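Local coordinates for CAMK/CAMK2 protein kinase (Salpingoeca rosetta, PDB 5IG1), which probably phosphorylates serine and threonine residues of target proteins with ATP, as the kinase-domain piece of a calcium/calmodulin-dependent kinase of the CaMKII family, at residues C233-P238 with L252-L257; L211-P216 with P240-V245. All coordinates share one frame; numbering follows the deposited sequence.

Overall arrangement
Both contacts lie in the C-terminal lobe of the kinase domain, with centres about 12 Å apart. They share the loop between helices 223-231 and 247-256. Contact 1 holds the first part of that loop, 233-238, against the end of helix 247-256. Contact 2 holds its later part, 240-245, against the end of helix 198-213. Side chains join the two directly. Ile253 CD1 lies 3.5 Å from Trp242 CH2 and 3.7 Å from Leu212 CD1. Pro238 CD packs on Tyr215 OH at 3.2 Å, and the backbone of Phe237 sits against the Trp242 indole. Neither contact is near Lys53, the predicted ATP-binding residue.

Contact 1 of 2, residues C233-P238 with L252-L257; sequences CQYDFP and LIKAML
The ring of Tyr235 lies on the side chain of Leu257, just past the end of helix 247-256. Leu257 CD1 stands over one face, 3.8 Å from the ring centroid and 17° off the ring normal. This is a CH-pi contact. Tyr235 has its CG between the backbone N and the carbonyl carbon (chi1 76°), which sends the ring across to the helix. Lys254 then runs past the end of the ring. Its CB is 3.9 Å from Tyr235 OH. CG comes near the same hydroxyl and also lies 4.1 Å from Phe237 CE2. CD passes close to Tyr235 OH. CE is near both aromatic residues, 4.0 Å from Phe237 CE2. NZ ends 3.9 Å from Tyr235 OH and makes no hydrogen bond to it. A bend at chi2 (-85°) turns the chain toward the loop, and its methylenes pack against the tyrosine hydroxyl. Phe237 is the second ring. Ile253 CG2 meets it at its edge, 4.3 Å from CZ, and Phe237 CE1 in turn lies at the edge of the Tyr235 ring. At the other end, Cys233 SG reaches the Leu257 carbonyl and also borders the tyrosine edge. Cys233 follows helix 223-231 and closes it in a Schellman motif, and its positive phi turns the chain into the loop. Behind Leu257 stands Trp202 of helix 198-213. The contact packs the loop between the helices usually called G and H in the protein kinase C-lobe against the end of helix H.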
loop_
_atom_site.group_PDB
_atom_site.type_symbol
_atom_site.label_atom_id
_atom_site.label_comp_id
_atom_site.label_asym_id
_atom_site.label_seq_id
_atom_site.Cartn_x
_atom_site.Cartn_y
_atom_site.Cartn_z
ATOM N N CYS A 233 -0.015 3.210 21.813
ATOM C CA CYS A 233 0.021 1.823 21.350
ATOM C C CYS A 233 -1.055 0.982 22.043
ATOM O O CYS A 233 -0.805 -0.131 22.510
ATOM C CB CYS A 233 1.412 1.222 21.557
ATOM S SG CYS A 233 1.788 -0.142 20.458
ATOM N N GLN A 234 -2.269 1.532 22.103
ATOM C CA GLN A 234 -3.397 0.891 22.781
ATOM C C GLN A 234 -4.127 -0.007 21.787
ATOM O O GLN A 234 -5.048 0.414 21.084
ATOM C CB GLN A 234 -4.330 1.935 23.383
ATOM C CG GLN A 234 -3.715 2.738 24.513
ATOM C CD GLN A 234 -3.332 1.867 25.693
ATOM O OE1 GLN A 234 -2.246 2.007 26.260
ATOM N NE2 GLN A 234 -4.228 0.958 26.069
ATOM N N TYR A 235 -3.706 -1.267 21.733
ATOM C CA TYR A 235 -4.390 -2.289 20.956
ATOM C C TYR A 235 -4.220 -3.609 21.693
ATOM O O TYR A 235 -3.402 -3.729 22.608
ATOM C CB TYR A 235 -3.844 -2.378 19.529
ATOM C CG TYR A 235 -2.513 -3.075 19.460
ATOM C CD1 TYR A 235 -1.333 -2.384 19.700
ATOM C CD2 TYR A 235 -2.436 -4.431 19.170
ATOM C CE1 TYR A 235 -0.113 -3.024 19.649
ATOM C CE2 TYR A 235 -1.224 -5.078 19.119
ATOM C CZ TYR A 235 -0.066 -4.373 19.359
ATOM O OH TYR A 235 1.142 -5.024 19.307
ATOM N N ASP A 236 -4.990 -4.613 21.279
ATOM C CA ASP A 236 -4.976 -5.886 21.985
ATOM C C ASP A 236 -5.312 -7.012 21.021
ATOM O O ASP A 236 -5.672 -6.786 19.865
ATOM C CB ASP A 236 -5.951 -5.880 23.168
ATOM C CG ASP A 236 -7.305 -5.308 22.802
ATOM O OD1 ASP A 236 -7.391 -4.612 21.766
ATOM O OD2 ASP A 236 -8.278 -5.542 23.553
ATOM N N PHE A 237 -5.186 -8.234 21.517
ATOM C CA PHE A 237 -5.574 -9.423 20.776
ATOM C C PHE A 237 -6.812 -10.026 21.427
ATOM O O PHE A 237 -6.689 -10.950 22.238
ATOM C CB PHE A 237 -4.423 -10.428 20.746
ATOM C CG PHE A 237 -3.182 -9.906 20.080
ATOM C CD1 PHE A 237 -3.270 -9.157 18.922
ATOM C CD2 PHE A 237 -1.930 -10.158 20.613
ATOM C CE1 PHE A 237 -2.135 -8.676 18.303
ATOM C CE2 PHE A 237 -0.792 -9.676 20.002
ATOM C CZ PHE A 237 -0.894 -8.931 18.850
ATOM N N PRO A 238 -8.012 -9.535 21.110
ATOM C CA PRO A 238 -9.208 -10.017 21.812
ATOM C C PRO A 238 -9.519 -11.470 21.494
ATOM O O PRO A 238 -9.327 -11.938 20.368
ATOM C CB PRO A 238 -10.321 -9.093 21.300
ATOM C CG PRO A 238 -9.611 -7.897 20.736
ATOM C CD PRO A 238 -8.328 -8.436 20.184
ATOM N N LEU A 252 5.095 -11.044 15.903
ATOM C CA LEU A 252 5.503 -10.257 14.744
ATOM C C LEU A 252 4.768 -8.925 14.707
ATOM O O LEU A 252 5.371 -7.883 14.429
ATOM C CB LEU A 252 5.257 -11.049 13.459
ATOM C CG LEU A 252 5.706 -10.367 12.161
ATOM C CD1 LEU A 252 7.182 -10.023 12.234
ATOM C CD2 LEU A 252 5.423 -11.230 10.932
ATOM N N ILE A 253 3.466 -8.938 15.000
ATOM C CA ILE A 253 2.698 -7.697 15.041
ATOM C C ILE A 253 3.168 -6.816 16.190
ATOM O O ILE A 253 3.330 -5.601 16.028
ATOM C CB ILE A 253 1.196 -8.002 15.148
ATOM C CG1 ILE A 253 0.712 -8.736 13.897
ATOM C CG2 ILE A 253 0.416 -6.717 15.368
ATOM C CD1 ILE A 253 -0.717 -9.236 14.003
ATOM N N LYS A 254 3.381 -7.407 17.372
ATOM C CA LYS A 254 3.901 -6.636 18.497
ATOM C C LYS A 254 5.198 -5.934 18.123
ATOM O O LYS A 254 5.440 -4.794 18.536
ATOM C CB LYS A 254 4.119 -7.543 19.711
ATOM C CG LYS A 254 2.859 -7.866 20.503
ATOM C CD LYS A 254 2.534 -6.780 21.522
ATOM C CE LYS A 254 1.260 -7.111 22.296
ATOM N NZ LYS A 254 0.785 -5.958 23.110
ATOM N N ALA A 255 6.036 -6.593 17.318
ATOM C CA ALA A 255 7.301 -5.989 16.913
ATOM C C ALA A 255 7.083 -4.898 15.875
ATOM O O ALA A 255 7.668 -3.814 15.975
ATOM C CB ALA A 255 8.249 -7.059 16.374
ATOM N N MET A 256 6.243 -5.166 14.874
ATOM C CA MET A 256 5.954 -4.161 13.856
ATOM C C MET A 256 5.252 -2.946 14.445
ATOM O O MET A 256 5.376 -1.841 13.906
ATOM C CB MET A 256 5.097 -4.766 12.747
ATOM C CG MET A 256 5.790 -5.824 11.918
ATOM S SD MET A 256 4.726 -6.431 10.604
ATOM C CE MET A 256 5.817 -7.600 9.814
ATOM N N LEU A 257 4.505 -3.125 15.531
ATOM C CA LEU A 257 3.819 -2.023 16.204
ATOM C C LEU A 257 4.585 -1.538 17.428
ATOM O O LEU A 257 3.986 -1.203 18.453
ATOM C CB LEU A 257 2.405 -2.437 16.589
ATOM C CG LEU A 257 1.463 -2.699 15.414
ATOM C CD1 LEU A 257 0.077 -3.113 15.911
ATOM C CD2 LEU A 257 1.374 -1.467 14.524
#

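Contact 2 of 2, residues L211-P216 with P240-V245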
loop_
_atom_site.group_PDB
_atom_site.type_symbol
_atom_site.label_atom_id
_atom_site.label_comp_id
_atom_site.label_asym_id
_atom_site.label_seq_id
_atom_site.Cartn_x
_atom_site.Cartn_y
_atom_site.Cartn_z
ATOM N N LEU A 211 -5.151 -8.540 8.221
ATOM C CA LEU A 211 -5.021 -9.783 7.473
ATOM C C LEU A 211 -5.326 -11.004 8.322
ATOM O O LEU A 211 -5.753 -12.027 7.782
ATOM C CB LEU A 211 -3.603 -9.900 6.894
ATOM C CG LEU A 211 -3.252 -9.048 5.670
ATOM C CD1 LEU A 211 -1.825 -9.311 5.193
ATOM C CD2 LEU A 211 -4.233 -9.337 4.555
ATOM N N LEU A 212 -5.136 -10.923 9.639
ATOM C CA LEU A 212 -5.382 -12.080 10.484
ATOM C C LEU A 212 -6.806 -12.132 11.022
ATOM O O LEU A 212 -7.366 -13.232 11.123
ATOM C CB LEU A 212 -4.391 -12.093 11.649
ATOM C CG LEU A 212 -2.931 -12.164 11.196
ATOM C CD1 LEU A 212 -1.988 -12.350 12.364
ATOM C CD2 LEU A 212 -2.763 -13.282 10.178
ATOM N N VAL A 213 -7.415 -10.992 11.347
ATOM C CA VAL A 213 -8.704 -11.004 12.037
ATOM C C VAL A 213 -9.779 -10.191 11.343
ATOM O O VAL A 213 -10.965 -10.348 11.692
ATOM C CB VAL A 213 -8.572 -10.538 13.512
ATOM C CG1 VAL A 213 -7.805 -11.571 14.356
ATOM C CG2 VAL A 213 -7.916 -9.155 13.596
ATOM N N GLY A 214 -9.468 -9.293 10.409
ATOM C CA GLY A 214 -10.502 -8.611 9.672
ATOM C C GLY A 214 -10.920 -7.269 10.217
ATOM O O GLY A 214 -11.834 -6.662 9.656
ATOM N N TYR A 215 -10.288 -6.784 11.283
ATOM C CA TYR A 215 -10.592 -5.478 11.849
ATOM C C TYR A 215 -9.282 -4.828 12.269
ATOM O O TYR A 215 -8.308 -5.535 12.549
ATOM C CB TYR A 215 -11.543 -5.576 13.050
ATOM C CG TYR A 215 -11.054 -6.457 14.171
ATOM C CD1 TYR A 215 -10.263 -5.942 15.187
ATOM C CD2 TYR A 215 -11.411 -7.794 14.237
ATOM C CE1 TYR A 215 -9.825 -6.737 16.225
ATOM C CE2 TYR A 215 -10.975 -8.597 15.276
ATOM C CZ TYR A 215 -10.183 -8.062 16.264
ATOM O OH TYR A 215 -9.751 -8.858 17.293
ATOM N N PRO A 216 -9.219 -3.498 12.290
ATOM C CA PRO A 216 -7.952 -2.819 12.576
ATOM C C PRO A 216 -7.672 -2.802 14.067
ATOM O O PRO A 216 -8.604 -2.877 14.882
ATOM C CB PRO A 216 -8.190 -1.403 12.037
ATOM C CG PRO A 216 -9.664 -1.209 12.190
ATOM C CD PRO A 216 -10.297 -2.545 11.967
ATOM N N PRO A 240 -12.454 -14.347 20.971
ATOM C CA PRO A 240 -11.813 -15.620 20.637
ATOM C C PRO A 240 -11.020 -15.600 19.333
ATOM O O PRO A 240 -10.352 -16.589 19.032
ATOM C CB PRO A 240 -13.004 -16.559 20.500
ATOM C CG PRO A 240 -14.039 -15.691 19.874
ATOM C CD PRO A 240 -13.838 -14.306 20.465
ATOM N N GLU A 241 -11.112 -14.505 18.570
ATOM C CA GLU A 241 -10.503 -14.475 17.243
ATOM C C GLU A 241 -9.016 -14.791 17.310
ATOM O O GLU A 241 -8.501 -15.585 16.512
ATOM C CB GLU A 241 -10.725 -13.109 16.588
ATOM C CG GLU A 241 -12.143 -12.563 16.731
ATOM C CD GLU A 241 -12.234 -11.450 17.757
ATOM O OE1 GLU A 241 -11.188 -10.835 18.056
ATOM O OE2 GLU A 241 -13.347 -11.190 18.264
ATOM N N TRP A 242 -8.312 -14.191 18.264
ATOM C CA TRP A 242 -6.865 -14.312 18.350
ATOM C C TRP A 242 -6.400 -15.573 19.059
ATOM O O TRP A 242 -5.203 -15.874 19.024
ATOM C CB TRP A 242 -6.287 -13.093 19.059
ATOM C CG TRP A 242 -6.300 -11.893 18.202
ATOM C CD1 TRP A 242 -7.238 -10.906 18.184
ATOM C CD2 TRP A 242 -5.334 -11.552 17.209
ATOM N NE1 TRP A 242 -6.906 -9.958 17.246
ATOM C CE2 TRP A 242 -5.737 -10.331 16.637
ATOM C CE3 TRP A 242 -4.155 -12.152 16.762
ATOM C CZ2 TRP A 242 -5.012 -9.707 15.632
ATOM C CZ3 TRP A 242 -3.436 -11.531 15.770
ATOM C CH2 TRP A 242 -3.865 -10.321 15.214
ATOM N N ASP A 243 -7.306 -16.315 19.699
ATOM C CA ASP A 243 -6.900 -17.544 20.367
ATOM C C ASP A 243 -6.440 -18.599 19.374
ATOM O O ASP A 243 -5.619 -19.454 19.723
ATOM C CB ASP A 243 -8.048 -18.074 21.216
ATOM C CG ASP A 243 -8.508 -17.070 22.240
ATOM O OD1 ASP A 243 -7.708 -16.177 22.587
ATOM O OD2 ASP A 243 -9.661 -17.175 22.704
ATOM N N SER A 244 -6.937 -18.550 18.138
ATOM C CA SER A 244 -6.529 -19.484 17.100
ATOM C C SER A 244 -5.453 -18.907 16.190
ATOM O O SER A 244 -5.251 -19.415 15.083
ATOM C CB SER A 244 -7.741 -19.924 16.275
ATOM O OG SER A 244 -8.439 -18.806 15.760
ATOM N N VAL A 245 -4.762 -17.853 16.626
ATOM C CA VAL A 245 -3.651 -17.278 15.875
ATOM C C VAL A 245 -2.349 -17.761 16.494
ATOM O O VAL A 245 -2.248 -17.907 17.719
ATOM C CB VAL A 245 -3.717 -15.738 15.846
ATOM C CG1 VAL A 245 -2.439 -15.150 15.253
ATOM C CG2 VAL A 245 -4.901 -15.281 15.031
#
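The indole of Trp242 has Val213 over one face and the hydroxyl of Tyr215 at its edge. Val213 CG1 lies 3.5 Å from the centroid of the five-membered ring, 22° off its normal, in a CH-pi contact. Val213 CG2 reaches the six-membered part at CZ2, 3.6 Å away, and also rests on one face of the Tyr215 ring. The valine therefore fills the corner between the two aromatic groups. At the edge of the tyrosine ring lies the carboxylate of Glu241, its plane 85° from that of the ring. Tyr215 OH gives a hydrogen bond to Glu241 OE1 (2.6 Å). It meets that oxygen from above the carboxylate plane. Trp242 NE1 donates to the same hydroxyl in a weak, bent bond of 3.1 Å, with an angle of 126° at the hydrogen. The phenol is thus acceptor and donor at once. The Glu241 chain is bent at chi2, which brings its carboxylate to the tyrosine. In the C-lobe of the protein kinase fold, the helix ending at Val213 is the central F helix. Gly214 leaves it with positive phi, and Tyr215 follows in the loop. The segment 240-245 belongs to the G-H loop, and its indole also meets the rings of Phe237 and Tyr209. Arg287 hydrogen-bonds the Glu241 carbonyl. Leu212 CD1 approaches the benzo part of the indole obliquely, 3.8 Å from Trp242 CZ3. The same methyl touches Val245 CG1 at 4.0 Å.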